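Local coordinates for putative secreted cellulose-binding protein (Streptomyces coelicolor, PDB 4OY6) that probably cleaves cellulose chains oxidatively, as a copper-dependent lytic polysaccharide monooxygenase of family AA10, at residues S107-F113 with Y143-Y149. Sequence-based numbering, arbitrary orientation.
Sequences SHGADYF and YGPSQNY. With CU (copper (II) ion), chain B; NA (sodium ion), chain L.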
ATOM      1  N   SER A 107      -8.016  -7.726  14.732  1.00 13.17           N
ATOM      2  CA  SER A 107      -7.067  -8.701  15.286  1.00 13.75           C
ATOM      3  C   SER A 107      -7.175 -10.073  14.625  1.00 14.17           C
ATOM      4  O   SER A 107      -7.291 -11.117  15.287  1.00 16.37           O
ATOM      5  CB  SER A 107      -7.201  -8.826  16.809  1.00 16.03           C
ATOM      6  OG  SER A 107      -7.033  -7.561  17.430  1.00 17.33           O
ATOM      7  N   HIS A 108      -7.162 -10.076  13.303  1.00 12.85           N
ATOM      8  CA  HIS A 108      -7.237 -11.335  12.563  1.00 12.26           C
ATOM      9  C   HIS A 108      -6.019 -12.236  12.689  1.00 12.79           C
ATOM     10  O   HIS A 108      -6.136 -13.439  12.490  1.00 16.81           O
ATOM     11  CB  HIS A 108      -7.424 -11.083  11.079  1.00 12.82           C
ATOM     12  CG  HIS A 108      -8.693 -10.406  10.704  1.00 12.34           C
ATOM     13  ND1 HIS A 108      -9.925 -10.893  11.041  1.00 12.94           N
ATOM     14  CD2 HIS A 108      -8.917  -9.322   9.931  1.00 12.35           C
ATOM     15  CE1 HIS A 108     -10.858 -10.118  10.526  1.00 12.42           C
ATOM     16  NE2 HIS A 108     -10.273  -9.160   9.837  1.00 12.45           N
ATOM     17  N   GLY A 109      -4.854 -11.664  12.981  1.00 12.20           N
ATOM     18  CA  GLY A 109      -3.595 -12.346  12.780  1.00 12.56           C
ATOM     19  C   GLY A 109      -3.197 -12.354  11.309  1.00 12.24           C
ATOM     20  O   GLY A 109      -3.948 -11.933  10.412  1.00 11.57           O
ATOM     21  N   ALA A 110      -1.978 -12.805  11.090  1.00 11.35           N
ATOM     22  CA  ALA A 110      -1.427 -13.000   9.750  1.00 10.54           C
ATOM     23  C   ALA A 110      -0.869 -14.404   9.612  1.00 10.92           C
ATOM     24  O   ALA A 110      -0.123 -14.845  10.487  1.00 12.92           O
ATOM     25  CB  ALA A 110      -0.342 -11.971   9.434  1.00 11.19           C
ATOM     26  N   ASP A 111      -1.166 -15.077   8.498  1.00 11.10           N
ATOM     27  CA  ASP A 111      -0.433 -16.300   8.149  1.00 12.78           C
ATOM     28  C   ASP A 111       1.008 -15.941   7.782  1.00 11.36           C
ATOM     29  O   ASP A 111       1.943 -16.673   8.101  1.00 13.91           O
ATOM     30  CB  ASP A 111      -1.095 -17.025   6.972  1.00 14.03           C
ATOM     31  CG  ASP A 111      -2.413 -17.697   7.338  1.00 15.28           C
ATOM     32  OD1 ASP A 111      -2.817 -17.705   8.531  1.00 17.45           O
ATOM     33  OD2 ASP A 111      -3.038 -18.208   6.393  1.00 18.09           O
ATOM     34  N   TYR A 112       1.154 -14.812   7.090  1.00 10.36           N
ATOM     35  CA  TYR A 112       2.440 -14.278   6.695  1.00 10.55           C
ATOM     36  C   TYR A 112       2.216 -12.871   6.132  1.00  9.40           C
ATOM     37  O   TYR A 112       1.097 -12.512   5.743  1.00  9.85           O
ATOM     38  CB  TYR A 112       3.124 -15.150   5.625  1.00 11.73           C
ATOM     39  CG  TYR A 112       2.311 -15.417   4.378  1.00 11.68           C
ATOM     40  CD1 TYR A 112       2.330 -14.532   3.311  1.00 12.77           C
ATOM     41  CD2 TYR A 112       1.483 -16.525   4.279  1.00 13.33           C
ATOM     42  CE1 TYR A 112       1.580 -14.757   2.173  1.00 13.38           C
ATOM     43  CE2 TYR A 112       0.745 -16.768   3.126  1.00 14.37           C
ATOM     44  CZ  TYR A 112       0.782 -15.879   2.083  1.00 14.63           C
ATOM     45  OH  TYR A 112       0.046 -16.097   0.952  1.00 17.70           O
ATOM     46  N   PHE A 113       3.305 -12.110   6.078  1.00  9.27           N
ATOM     47  CA  PHE A 113       3.431 -10.909   5.261  1.00  8.77           C
ATOM     48  C   PHE A 113       4.520 -11.129   4.234  1.00  9.00           C
ATOM     49  O   PHE A 113       5.545 -11.743   4.511  1.00 10.45           O
ATOM     50  CB  PHE A 113       3.822  -9.687   6.105  1.00  9.25           C
ATOM     51  CG  PHE A 113       2.820  -9.328   7.171  1.00  8.99           C
ATOM     52  CD1 PHE A 113       1.738  -8.537   6.872  1.00  9.67           C
ATOM     53  CD2 PHE A 113       2.973  -9.762   8.479  1.00  9.79           C
ATOM     54  CE1 PHE A 113       0.823  -8.187   7.845  1.00 10.02           C
ATOM     55  CE2 PHE A 113       2.054  -9.411   9.464  1.00 10.36           C
ATOM     56  CZ  PHE A 113       0.976  -8.629   9.141  1.00  9.86           C
ATOM     57  N   TYR A 143       1.816 -14.221  12.511  1.00 12.18           N
ATOM     58  CA  TYR A 143       1.634 -13.308  13.620  1.00 13.24           C
ATOM     59  C   TYR A 143       0.302 -13.663  14.283  1.00 13.74           C
ATOM     60  O   TYR A 143      -0.715 -13.814  13.596  1.00 13.63           O
ATOM     61  CB  TYR A 143       1.546 -11.854  13.143  1.00 12.68           C
ATOM     62  CG  TYR A 143       2.847 -11.180  12.778  1.00 11.57           C
ATOM     63  CD1 TYR A 143       3.652 -11.668  11.765  1.00 12.20           C
ATOM     64  CD2 TYR A 143       3.249 -10.034  13.431  1.00 12.45           C
ATOM     65  CE1 TYR A 143       4.828 -11.030  11.418  1.00 11.96           C
ATOM     66  CE2 TYR A 143       4.409  -9.374  13.080  1.00 12.99           C
ATOM     67  CZ  TYR A 143       5.214  -9.896  12.081  1.00 11.49           C
ATOM     68  OH  TYR A 143       6.370  -9.253  11.689  1.00 12.64           O
ATOM     69  N   GLY A 144       0.289 -13.727  15.607  1.00 15.15           N
ATOM     70  CA  GLY A 144      -0.945 -13.918  16.360  1.00 15.20           C
ATOM     71  C   GLY A 144      -1.865 -12.712  16.276  1.00 14.65           C
ATOM     72  O   GLY A 144      -1.458 -11.628  15.873  1.00 14.59           O
ATOM     73  N   PRO A 145      -3.132 -12.896  16.634  1.00 16.55           N
ATOM     74  CA  PRO A 145      -4.066 -11.786  16.649  1.00 16.23           C
ATOM     75  C   PRO A 145      -3.540 -10.602  17.446  1.00 15.96           C
ATOM     76  O   PRO A 145      -3.051 -10.759  18.570  1.00 18.01           O
ATOM     77  CB  PRO A 145      -5.300 -12.389  17.316  1.00 18.06           C
ATOM     78  CG  PRO A 145      -5.236 -13.821  16.942  1.00 21.61           C
ATOM     79  CD  PRO A 145      -3.781 -14.171  16.981  1.00 19.67           C
ATOM     80  N   SER A 146      -3.634  -9.418  16.855  1.00 15.36           N
ATOM     81  CA  SER A 146      -3.238  -8.181  17.511  1.00 14.04           C
ATOM     82  C   SER A 146      -3.857  -7.024  16.745  1.00 13.32           C
ATOM     83  O   SER A 146      -4.191  -7.171  15.576  1.00 14.00           O
ATOM     84  CB  SER A 146      -1.711  -8.028  17.509  1.00 15.22           C
ATOM     85  OG  SER A 146      -1.304  -6.890  18.247  1.00 17.94           O
ATOM     86  N   GLN A 147      -4.008  -5.886  17.417  1.00 14.72           N
ATOM     87  CA  GLN A 147      -4.454  -4.677  16.744  1.00 13.71           C
ATOM     88  C   GLN A 147      -3.362  -4.003  15.919  1.00 12.24           C
ATOM     89  O   GLN A 147      -3.668  -3.142  15.096  1.00 13.25           O
ATOM     90  CB  GLN A 147      -5.044  -3.683  17.730  1.00 17.89           C
ATOM     91  CG  GLN A 147      -6.433  -4.073  18.194  1.00 23.26           C
ATOM     92  CD  GLN A 147      -7.264  -2.839  18.423  1.00 34.17           C
ATOM     93  OE1 GLN A 147      -6.984  -2.069  19.335  1.00 49.69           O
ATOM     94  NE2 GLN A 147      -8.260  -2.612  17.567  1.00 46.33           N
ATOM     95  N   ASN A 148      -2.101  -4.377  16.148  1.00 12.60           N
ATOM     96  CA  ASN A 148      -1.004  -3.849  15.364  1.00 12.53           C
ATOM     97  C   ASN A 148      -0.018  -4.968  15.051  1.00 12.39           C
ATOM     98  O   ASN A 148       0.222  -5.824  15.893  1.00 14.79           O
ATOM     99  CB  ASN A 148      -0.317  -2.706  16.122  1.00 15.05           C
ATOM    100  CG  ASN A 148      -1.264  -1.566  16.402  1.00 16.56           C
ATOM    101  OD1 ASN A 148      -1.532  -0.733  15.523  1.00 17.05           O
ATOM    102  ND2 ASN A 148      -1.818  -1.533  17.613  1.00 18.48           N
ATOM    103  N   TYR A 149       0.554  -4.922  13.855  1.00 11.00           N
ATOM    104  CA  TYR A 149       1.639  -5.825  13.451  1.00 10.62           C
ATOM    105  C   TYR A 149       2.810  -4.971  12.991  1.00 10.53           C
ATOM    106  O   TYR A 149       2.612  -3.994  12.255  1.00 11.91           O
ATOM    107  CB  TYR A 149       1.209  -6.770  12.305  1.00 11.08           C
ATOM    108  CG  TYR A 149      -0.148  -7.399  12.516  1.00 11.37           C
ATOM    109  CD1 TYR A 149      -0.359  -8.341  13.512  1.00 11.92           C
ATOM    110  CD2 TYR A 149      -1.225  -7.031  11.744  1.00 10.76           C
ATOM    111  CE1 TYR A 149      -1.621  -8.873  13.727  1.00 11.94           C
ATOM    112  CE2 TYR A 149      -2.475  -7.575  11.935  1.00 11.32           C
ATOM    113  CZ  TYR A 149      -2.681  -8.486  12.941  1.00 11.05           C
ATOM    114  OH  TYR A 149      -3.939  -9.009  13.168  1.00 12.83           O
TER
HETATM  115 CU    CU B 301     -11.144  -7.674   8.893  0.95 12.26          CU
HETATM  116 NA    NA L 311      -2.689   0.824  15.647  1.00 20.07          NA
HETATM  117  O   HOH W   1      -1.712   2.301  14.601  1.00 28.69           O
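Ser107 lies against the bend at Pro145 and Ser146, its CA giving a CA-H...O contact to Ser146 O at 3.3 Å, an example of a metal-bearing loop held against a second loop by residues other than the metal ligand. Ala110 and Tyr143 form a single antiparallel, hydrogen-bonded bridge, with Tyr143 N to Ala110 O at 2.9 Å and Ala110 N to Tyr143 O at 3.0 Å. Beyond it, Phe113 directs its edge at one face of Tyr143 in a T-shaped pair, planes 88° apart; CG beside the backbone N (chi1 -61°) sets the Phe113 ring between two tyrosines, with CZ 3.7 Å from Tyr149 CB. The Tyr149 hydroxyl OH accepts a somewhat bent bond from Gly109 N (2.8 Å, 142° at the hydrogen) and also bonds to Asp104, which binds His108 N. A phenylalanine in place of Tyr149 would probably leave Gly109 N without this acceptor and the turn after the copper ligand less firmly fixed. His108 NE2 binds copper with His1; Asn148 shares sodium with His103. Trp168 of strand 161-170 flanks Ala110, and Leu102 and Ile151 of strands 97-104 and 148-154 meet Phe113, at the copper-bearing end of the immunoglobulin-like beta-sandwich.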